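Local coordinates for protein alpha-L-rhamnosidase (Aspergillus terreus, PDB 6GSZ) that probably hydrolyses terminal non-reducing alpha-L-rhamnose residues in alpha-L-rhamnosides, as a glycosyl hydrolase that carries N-linked glycans, at residues P437-S449 and W727-W739. Sequence-based numbering, arbitrary orientation.
Sequences PLISKLHENILWS and WLYQVVMNGTTTW. With NAG (2-acetamido-2-deoxy-beta-D-glucopyranose), chain H.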
ATOM      1  N   PRO A 437     -13.408  21.211 -10.267  1.00 18.73           N
ATOM      2  CA  PRO A 437     -12.922  21.116  -8.895  1.00 17.09           C
ATOM      3  C   PRO A 437     -13.434  19.889  -8.135  1.00 16.62           C
ATOM      4  O   PRO A 437     -12.738  19.417  -7.233  1.00 18.36           O
ATOM      5  CB  PRO A 437     -13.338  22.418  -8.204  1.00 20.43           C
ATOM      6  CG  PRO A 437     -14.194  23.172  -9.185  1.00 26.30           C
ATOM      7  CD  PRO A 437     -14.231  22.419 -10.486  1.00 21.26           C
ATOM      8  N   LEU A 438     -14.633  19.402  -8.475  1.00 15.77           N
ATOM      9  CA  LEU A 438     -15.139  18.195  -7.814  1.00 15.74           C
ATOM     10  C   LEU A 438     -14.314  16.972  -8.245  1.00 15.14           C
ATOM     11  O   LEU A 438     -14.075  16.091  -7.434  1.00 15.73           O
ATOM     12  CB  LEU A 438     -16.625  17.991  -8.093  1.00 17.84           C
ATOM     13  CG  LEU A 438     -17.542  19.131  -7.650  1.00 19.81           C
ATOM     14  CD1 LEU A 438     -18.979  18.802  -7.988  1.00 21.77           C
ATOM     15  CD2 LEU A 438     -17.393  19.431  -6.182  1.00 22.43           C
ATOM     16  N   ILE A 439     -13.984  16.844  -9.537  1.00 15.50           N
ATOM     17  CA  ILE A 439     -13.210  15.685 -10.020  1.00 14.39           C
ATOM     18  C   ILE A 439     -11.774  15.807  -9.486  1.00 14.40           C
ATOM     19  O   ILE A 439     -11.149  14.796  -9.094  1.00 15.75           O
ATOM     20  CB  ILE A 439     -13.282  15.587 -11.554  1.00 14.49           C
ATOM     21  CG1 ILE A 439     -14.712  15.309 -11.996  1.00 15.92           C
ATOM     22  CG2 ILE A 439     -12.344  14.522 -12.099  1.00 15.57           C
ATOM     23  CD1 ILE A 439     -14.889  15.329 -13.489  1.00 17.64           C
ATOM     24  N   SER A 440     -11.236  17.029  -9.424  1.00 15.77           N
ATOM     25  CA  SER A 440      -9.910  17.194  -8.784  1.00 15.26           C
ATOM     26  C   SER A 440      -9.959  16.740  -7.312  1.00 15.35           C
ATOM     27  O   SER A 440      -9.027  16.063  -6.848  1.00 15.98           O
ATOM     28  CB  SER A 440      -9.388  18.611  -8.853  1.00 15.94           C
ATOM     29  OG  SER A 440      -9.221  19.012 -10.195  1.00 17.29           O
ATOM     30  N   LYS A 441     -11.035  17.100  -6.596  1.00 14.29           N
ATOM     31  CA  LYS A 441     -11.156  16.676  -5.207  1.00 14.43           C
ATOM     32  C   LYS A 441     -11.321  15.156  -5.114  1.00 14.82           C
ATOM     33  O   LYS A 441     -10.790  14.536  -4.179  1.00 15.19           O
ATOM     34  CB  LYS A 441     -12.333  17.381  -4.532  1.00 15.42           C
ATOM     35  CG  LYS A 441     -12.550  17.003  -3.065  1.00 15.17           C
ATOM     36  CD  LYS A 441     -11.369  17.324  -2.173  1.00 16.60           C
ATOM     37  CE  LYS A 441     -11.720  17.392  -0.703  1.00 17.11           C
ATOM     38  NZ  LYS A 441     -10.525  17.718   0.124  1.00 18.87           N
ATOM     39  N   LEU A 442     -12.088  14.558  -6.026  1.00 13.84           N
ATOM     40  CA  LEU A 442     -12.204  13.085  -6.074  1.00 13.18           C
ATOM     41  C   LEU A 442     -10.814  12.434  -6.095  1.00 12.28           C
ATOM     42  O   LEU A 442     -10.560  11.495  -5.336  1.00 13.87           O
ATOM     43  CB  LEU A 442     -13.023  12.644  -7.279  1.00 13.95           C
ATOM     44  CG  LEU A 442     -13.158  11.134  -7.461  1.00 13.81           C
ATOM     45  CD1 LEU A 442     -13.831  10.482  -6.241  1.00 15.77           C
ATOM     46  CD2 LEU A 442     -13.898  10.838  -8.769  1.00 14.22           C
ATOM     47  N   HIS A 443      -9.910  12.921  -6.940  1.00 13.48           N
ATOM     48  CA  HIS A 443      -8.576  12.352  -7.006  1.00 12.26           C
ATOM     49  C   HIS A 443      -7.844  12.524  -5.656  1.00 12.37           C
ATOM     50  O   HIS A 443      -7.180  11.613  -5.201  1.00 12.95           O
ATOM     51  CB  HIS A 443      -7.769  12.881  -8.202  1.00 13.08           C
ATOM     52  CG  HIS A 443      -6.515  12.093  -8.353  1.00 12.80           C
ATOM     53  ND1 HIS A 443      -5.325  12.431  -7.714  1.00 13.06           N
ATOM     54  CD2 HIS A 443      -6.275  10.965  -9.054  1.00 13.95           C
ATOM     55  CE1 HIS A 443      -4.411  11.519  -8.027  1.00 13.92           C
ATOM     56  NE2 HIS A 443      -4.978  10.618  -8.868  1.00 12.89           N
ATOM     57  N   GLU A 444      -7.939  13.711  -5.046  1.00 13.27           N
ATOM     58  CA  GLU A 444      -7.334  13.931  -3.735  0.50 12.66           C
ATOM     59  C   GLU A 444      -7.889  12.909  -2.721  1.00 12.34           C
ATOM     60  O   GLU A 444      -7.133  12.350  -1.887  1.00 13.72           O
ATOM     61  CB  GLU A 444      -7.529  15.398  -3.357  0.50 13.03           C
ATOM     62  CG  GLU A 444      -6.861  15.757  -2.057  0.50 15.24           C
ATOM     63  CD  GLU A 444      -6.725  17.247  -1.744  0.50 19.88           C
ATOM     64  OE1 GLU A 444      -7.131  18.082  -2.560  0.50 26.80           O
ATOM     65  OE2 GLU A 444      -6.201  17.552  -0.667  0.50 29.78           O
ATOM     66  N   ASN A 445      -9.190  12.645  -2.802  1.00 12.22           N
ATOM     67  CA  ASN A 445      -9.836  11.710  -1.880  1.00 12.66           C
ATOM     68  C   ASN A 445      -9.338  10.278  -2.101  1.00 12.67           C
ATOM     69  O   ASN A 445      -9.150   9.535  -1.116  1.00 13.15           O
ATOM     70  CB  ASN A 445     -11.360  11.729  -2.001  1.00 12.92           C
ATOM     71  CG  ASN A 445     -11.974  13.027  -1.515  1.00 12.80           C
ATOM     72  OD1 ASN A 445     -11.269  13.959  -1.074  1.00 13.44           O
ATOM     73  ND2 ASN A 445     -13.295  13.105  -1.643  1.00 13.97           N
ATOM     74  N   ILE A 446      -9.092   9.907  -3.361  1.00 12.13           N
ATOM     75  CA  ILE A 446      -8.528   8.603  -3.685  1.00 11.38           C
ATOM     76  C   ILE A 446      -7.114   8.473  -3.123  1.00 11.41           C
ATOM     77  O   ILE A 446      -6.723   7.469  -2.473  1.00 12.21           O
ATOM     78  CB  ILE A 446      -8.532   8.367  -5.207  1.00 12.65           C
ATOM     79  CG1 ILE A 446      -9.977   8.314  -5.710  1.00 11.95           C
ATOM     80  CG2 ILE A 446      -7.754   7.116  -5.576  1.00 13.13           C
ATOM     81  CD1 ILE A 446     -10.109   8.339  -7.236  1.00 12.42           C
ATOM     82  N   LEU A 447      -6.351   9.526  -3.304  1.00 12.19           N
ATOM     83  CA  LEU A 447      -4.988   9.606  -2.746  1.00 11.47           C
ATOM     84  C   LEU A 447      -5.022   9.387  -1.217  1.00 11.95           C
ATOM     85  O   LEU A 447      -4.199   8.598  -0.678  1.00 12.02           O
ATOM     86  CB  LEU A 447      -4.417  10.983  -3.096  1.00 11.56           C
ATOM     87  CG  LEU A 447      -3.118  11.404  -2.423  1.00 12.43           C
ATOM     88  CD1 LEU A 447      -1.956  10.535  -2.817  1.00 12.39           C
ATOM     89  CD2 LEU A 447      -2.837  12.878  -2.680  1.00 13.29           C
ATOM     90  N   TRP A 448      -5.929  10.084  -0.539  1.00 11.00           N
ATOM     91  CA  TRP A 448      -6.024   9.923   0.891  1.00 11.00           C
ATOM     92  C   TRP A 448      -6.519   8.528   1.303  1.00 11.55           C
ATOM     93  O   TRP A 448      -6.085   8.041   2.380  1.00 12.11           O
ATOM     94  CB  TRP A 448      -6.886  11.034   1.507  1.00 12.41           C
ATOM     95  CG  TRP A 448      -6.126  12.307   1.684  1.00 14.17           C
ATOM     96  CD1 TRP A 448      -6.191  13.429   0.906  1.00 15.08           C
ATOM     97  CD2 TRP A 448      -5.226  12.645   2.764  1.00 13.42           C
ATOM     98  NE1 TRP A 448      -5.366  14.398   1.394  1.00 14.90           N
ATOM     99  CE2 TRP A 448      -4.826  13.984   2.581  1.00 14.23           C
ATOM    100  CE3 TRP A 448      -4.795  11.986   3.926  1.00 14.20           C
ATOM    101  CZ2 TRP A 448      -3.927  14.633   3.430  1.00 15.38           C
ATOM    102  CZ3 TRP A 448      -3.951  12.635   4.795  1.00 16.32           C
ATOM    103  CH2 TRP A 448      -3.511  13.936   4.546  1.00 15.91           C
ATOM    104  N   SER A 449      -7.437   7.910   0.544  1.00 10.96           N
ATOM    105  CA  SER A 449      -7.836   6.548   0.846  1.00 10.56           C
ATOM    106  C   SER A 449      -6.673   5.558   0.650  1.00 11.14           C
ATOM    107  O   SER A 449      -6.546   4.546   1.380  1.00 12.32           O
ATOM    108  CB  SER A 449      -9.090   6.119   0.140  1.00 12.80           C
ATOM    109  OG  SER A 449     -10.227   6.710   0.733  1.00 14.62           O
ATOM    110  N   TRP A 727     -19.626   8.757  -7.686  1.00 16.07           N
ATOM    111  CA  TRP A 727     -18.399   9.188  -7.000  1.00 14.48           C
ATOM    112  C   TRP A 727     -18.519  10.591  -6.387  1.00 15.53           C
ATOM    113  O   TRP A 727     -18.158  10.808  -5.232  1.00 15.52           O
ATOM    114  CB  TRP A 727     -17.212   9.132  -7.939  1.00 14.00           C
ATOM    115  CG  TRP A 727     -16.857   7.752  -8.372  1.00 15.05           C
ATOM    116  CD1 TRP A 727     -16.029   6.889  -7.726  1.00 15.40           C
ATOM    117  CD2 TRP A 727     -17.257   7.084  -9.580  1.00 14.53           C
ATOM    118  NE1 TRP A 727     -15.943   5.706  -8.403  1.00 14.53           N
ATOM    119  CE2 TRP A 727     -16.664   5.807  -9.565  1.00 14.93           C
ATOM    120  CE3 TRP A 727     -18.082   7.429 -10.650  1.00 16.56           C
ATOM    121  CZ2 TRP A 727     -16.867   4.873 -10.579  1.00 14.81           C
ATOM    122  CZ3 TRP A 727     -18.291   6.505 -11.651  1.00 17.32           C
ATOM    123  CH2 TRP A 727     -17.683   5.251 -11.616  1.00 15.91           C
ATOM    124  N   LEU A 728     -19.038  11.554  -7.153  1.00 15.50           N
ATOM    125  CA  LEU A 728     -19.025  12.940  -6.687  1.00 15.23           C
ATOM    126  C   LEU A 728     -20.095  13.185  -5.634  1.00 16.30           C
ATOM    127  O   LEU A 728     -19.994  14.185  -4.925  1.00 17.14           O
ATOM    128  CB  LEU A 728     -19.190  13.912  -7.865  1.00 16.18           C
ATOM    129  CG  LEU A 728     -18.071  13.881  -8.881  1.00 17.57           C
ATOM    130  CD1 LEU A 728     -18.231  15.013  -9.894  1.00 17.27           C
ATOM    131  CD2 LEU A 728     -16.699  13.901  -8.246  1.00 16.11           C
ATOM    132  N   TYR A 729     -21.073  12.286  -5.503  1.00 15.87           N
ATOM    133  CA  TYR A 729     -21.974  12.391  -4.347  1.00 15.51           C
ATOM    134  C   TYR A 729     -21.142  12.410  -3.067  1.00 15.63           C
ATOM    135  O   TYR A 729     -21.401  13.178  -2.159  1.00 16.26           O
ATOM    136  CB  TYR A 729     -22.963  11.235  -4.327  1.00 16.34           C
ATOM    137  CG  TYR A 729     -23.694  11.062  -3.027  1.00 15.40           C
ATOM    138  CD1 TYR A 729     -24.698  11.934  -2.683  1.00 16.50           C
ATOM    139  CD2 TYR A 729     -23.387  10.037  -2.153  1.00 16.93           C
ATOM    140  CE1 TYR A 729     -25.383  11.790  -1.488  1.00 17.64           C
ATOM    141  CE2 TYR A 729     -24.052   9.866  -0.954  1.00 18.12           C
ATOM    142  CZ  TYR A 729     -25.062  10.754  -0.618  1.00 20.33           C
ATOM    143  OH  TYR A 729     -25.731  10.602   0.563  1.00 21.30           O
ATOM    144  N   GLN A 730     -20.160  11.506  -2.998  1.00 15.28           N
ATOM    145  CA  GLN A 730     -19.374  11.410  -1.762  1.00 14.03           C
ATOM    146  C   GLN A 730     -18.583  12.711  -1.543  1.00 15.02           C
ATOM    147  O   GLN A 730     -18.466  13.175  -0.415  1.00 16.51           O
ATOM    148  CB  GLN A 730     -18.455  10.175  -1.790  1.00 14.94           C
ATOM    149  CG  GLN A 730     -19.189   8.896  -2.130  1.00 16.04           C
ATOM    150  CD  GLN A 730     -18.388   7.625  -1.981  1.00 15.73           C
ATOM    151  OE1 GLN A 730     -17.156   7.649  -2.009  1.00 14.98           O
ATOM    152  NE2 GLN A 730     -19.081   6.494  -1.836  1.00 15.88           N
ATOM    153  N   VAL A 731     -18.164  13.370  -2.633  1.00 15.05           N
ATOM    154  CA  VAL A 731     -17.419  14.625  -2.578  1.00 15.53           C
ATOM    155  C   VAL A 731     -18.330  15.776  -2.076  1.00 16.96           C
ATOM    156  O   VAL A 731     -17.959  16.580  -1.193  1.00 18.08           O
ATOM    157  CB  VAL A 731     -16.804  14.949  -3.960  1.00 16.70           C
ATOM    158  CG1 VAL A 731     -16.166  16.321  -3.951  1.00 17.85           C
ATOM    159  CG2 VAL A 731     -15.745  13.896  -4.333  1.00 15.97           C
ATOM    160  N   VAL A 732     -19.526  15.886  -2.642  1.00 17.56           N
ATOM    161  CA  VAL A 732     -20.410  16.996  -2.300  1.00 18.47           C
ATOM    162  C   VAL A 732     -21.001  16.782  -0.902  1.00 19.88           C
ATOM    163  O   VAL A 732     -21.484  17.753  -0.340  1.00 22.54           O
ATOM    164  CB  VAL A 732     -21.468  17.284  -3.383  1.00 19.99           C
ATOM    165  CG1 VAL A 732     -20.829  17.579  -4.734  1.00 20.73           C
ATOM    166  CG2 VAL A 732     -22.532  16.204  -3.485  1.00 22.63           C
ATOM    167  N   MET A 733     -20.919  15.562  -0.342  1.00 17.66           N
ATOM    168  CA  MET A 733     -21.316  15.294   1.053  1.00 16.51           C
ATOM    169  C   MET A 733     -20.141  15.534   2.017  1.00 18.72           C
ATOM    170  O   MET A 733     -20.207  15.168   3.186  1.00 21.63           O
ATOM    171  CB  MET A 733     -21.812  13.858   1.180  1.00 18.08           C
ATOM    172  CG  MET A 733     -23.129  13.613   0.480  1.00 20.74           C
ATOM    173  SD  MET A 733     -24.502  14.501   1.240  1.00 22.98           S
ATOM    174  CE  MET A 733     -24.635  13.641   2.799  1.00 25.61           C
ATOM    175  N   ASN A 734     -19.101  16.207   1.539  1.00 17.84           N
ATOM    176  CA  ASN A 734     -17.905  16.628   2.302  1.00 18.74           C
ATOM    177  C   ASN A 734     -17.018  15.431   2.594  1.00 18.13           C
ATOM    178  O   ASN A 734     -16.209  15.469   3.517  1.00 18.64           O
ATOM    179  CB  ASN A 734     -18.215  17.345   3.617  1.00 19.72           C
ATOM    180  CG  ASN A 734     -18.977  18.608   3.377  1.00 28.72           C
ATOM    181  OD1 ASN A 734     -18.744  19.246   2.351  1.00 28.99           O
ATOM    182  ND2 ASN A 734     -19.869  18.921   4.307  1.00 34.22           N
ATOM    183  N   GLY A 735     -17.155  14.371   1.818  1.00 16.76           N
ATOM    184  CA  GLY A 735     -16.181  13.301   1.855  1.00 15.22           C
ATOM    185  C   GLY A 735     -14.792  13.770   1.469  1.00 15.20           C
ATOM    186  O   GLY A 735     -14.652  14.593   0.551  1.00 16.48           O
ATOM    187  N   THR A 736     -13.776  13.243   2.165  1.00 13.35           N
ATOM    188  CA  THR A 736     -12.381  13.552   1.907  1.00 15.07           C
ATOM    189  C   THR A 736     -11.562  12.272   1.634  1.00 13.05           C
ATOM    190  O   THR A 736     -10.334  12.326   1.520  1.00 13.52           O
ATOM    191  CB  THR A 736     -11.778  14.373   3.054  1.00 15.24           C
ATOM    192  OG1 THR A 736     -11.925  13.689   4.296  1.00 13.89           O
ATOM    193  CG2 THR A 736     -12.401  15.749   3.155  1.00 16.72           C
ATOM    194  N   THR A 737     -12.290  11.169   1.477  1.00 12.79           N
ATOM    195  CA  THR A 737     -11.802   9.830   1.204  1.00 12.79           C
ATOM    196  C   THR A 737     -12.901   9.166   0.385  1.00 13.68           C
ATOM    197  O   THR A 737     -14.016   9.655   0.384  1.00 14.65           O
ATOM    198  CB  THR A 737     -11.536   9.042   2.491  1.00 14.22           C
ATOM    199  OG1 THR A 737     -12.629   9.176   3.390  1.00 14.40           O
ATOM    200  CG2 THR A 737     -10.248   9.456   3.157  1.00 15.70           C
ATOM    201  N   THR A 738     -12.588   8.048  -0.265  1.00 13.55           N
ATOM    202  CA  THR A 738     -13.633   7.243  -0.887  1.00 13.25           C
ATOM    203  C   THR A 738     -14.231   6.326   0.177  1.00 13.29           C
ATOM    204  O   THR A 738     -13.556   5.861   1.089  1.00 13.25           O
ATOM    205  CB  THR A 738     -13.097   6.495  -2.118  1.00 14.15           C
ATOM    206  OG1 THR A 738     -11.919   5.725  -1.837  1.00 14.00           O
ATOM    207  CG2 THR A 738     -12.792   7.446  -3.254  1.00 13.46           C
ATOM    208  N   TRP A 739     -15.530   6.032   0.022  1.00 13.77           N
ATOM    209  CA  TRP A 739     -16.286   5.280   1.046  1.00 14.50           C
ATOM    210  C   TRP A 739     -16.490   3.837   0.583  1.00 14.21           C
ATOM    211  O   TRP A 739     -16.510   3.531  -0.605  1.00 15.56           O
ATOM    212  CB  TRP A 739     -17.644   5.933   1.321  1.00 13.84           C
ATOM    213  CG  TRP A 739     -17.582   7.387   1.661  1.00 13.96           C
ATOM    214  CD1 TRP A 739     -16.532   8.123   2.129  1.00 14.67           C
ATOM    215  CD2 TRP A 739     -18.712   8.271   1.645  1.00 14.50           C
ATOM    216  NE1 TRP A 739     -16.930   9.414   2.383  1.00 14.76           N
ATOM    217  CE2 TRP A 739     -18.262   9.536   2.077  1.00 15.26           C
ATOM    218  CE3 TRP A 739     -20.039   8.112   1.239  1.00 16.34           C
ATOM    219  CZ2 TRP A 739     -19.119  10.638   2.184  1.00 17.74           C
ATOM    220  CZ3 TRP A 739     -20.888   9.196   1.329  1.00 17.12           C
ATOM    221  CH2 TRP A 739     -20.434  10.437   1.800  1.00 17.04           C
TER
HETATM  222  C1  NAG H 920     -20.750  20.056   4.303  1.00 37.73           C
HETATM  223  C2  NAG H 920     -21.977  19.678   5.160  1.00 41.01           C
HETATM  224  C3  NAG H 920     -22.957  20.833   5.183  1.00 44.25           C
HETATM  225  C4  NAG H 920     -22.233  22.103   5.606  1.00 42.35           C
HETATM  226  C5  NAG H 920     -20.968  22.336   4.769  1.00 42.39           C
HETATM  227  C6  NAG H 920     -20.188  23.528   5.289  1.00 47.09           C
HETATM  228  C7  NAG H 920     -22.600  17.277   5.377  1.00 41.89           C
HETATM  229  C8  NAG H 920     -23.273  16.115   4.698  1.00 41.56           C
HETATM  230  N2  NAG H 920     -22.628  18.448   4.709  1.00 36.17           N
HETATM  231  O3  NAG H 920     -24.004  20.541   6.112  1.00 48.65           O
HETATM  232  O4  NAG H 920     -23.132  23.183   5.445  1.00 55.33           O
HETATM  233  O5  NAG H 920     -20.102  21.196   4.823  1.00 41.34           O
HETATM  234  O6  NAG H 920     -18.998  23.653   4.513  1.00 55.70           O
HETATM  235  O7  NAG H 920     -22.053  17.081   6.468  1.00 51.31           O
HETATM  236  O   HOH W   1     -14.777  10.745  -2.224  1.00 16.16           O
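N445 reaches from helix 437-453 to the chain that follows helix 727-732, and its side-chain amide nitrogen, ND2, is used twice. ND2 donates to the carbonyl O of G735 at 3.0 Å. This bond is bent, 132° at the hydrogen, and the donor stands above the carbonyl plane. ND2 also donates to a water at 2.8 Å, which in turn donates to T737 O. Both bonds agree with the nitrogen being on this side of the amide. OD1 lies 3.2 Å from the carbonyl carbon of T736. The N445 carbonyl O, already bonded by S449 N, also takes a CA-H...O contact from T737. Further along, S449 OG accepts from T738 N at 2.9 Å and is hydrogen-bonded to N760 as well. OG stands anti to the carbonyl carbon (chi1 -75°), which turns it to T738. The threonine hydroxyls have partners outside the two segments: T736 OG1 with N335 N, T737 OG1 with F759 O, T738 OG1 with H761 O. A Schellman motif ends helix 727-732, with G735 N bonded to Q730 O and N734 at positive phi. N734 ND2 carries an N-linked NAG. Both segments belong to the six-hairpin glycosidase domain, and their helices cross nearly at right angles (89°). V731 is a knob in a hole made by L438, K441, L442 and N445. Its CG1 meets K441 CG at 3.8 Å, while CG2 faces L442 and N445 ND2. L728 lays CD1 against L438 CB and I439 CG1. L442 CD2 packs on W727 CB at 3.8 Å; W727 NE1 is satisfied by V764 O.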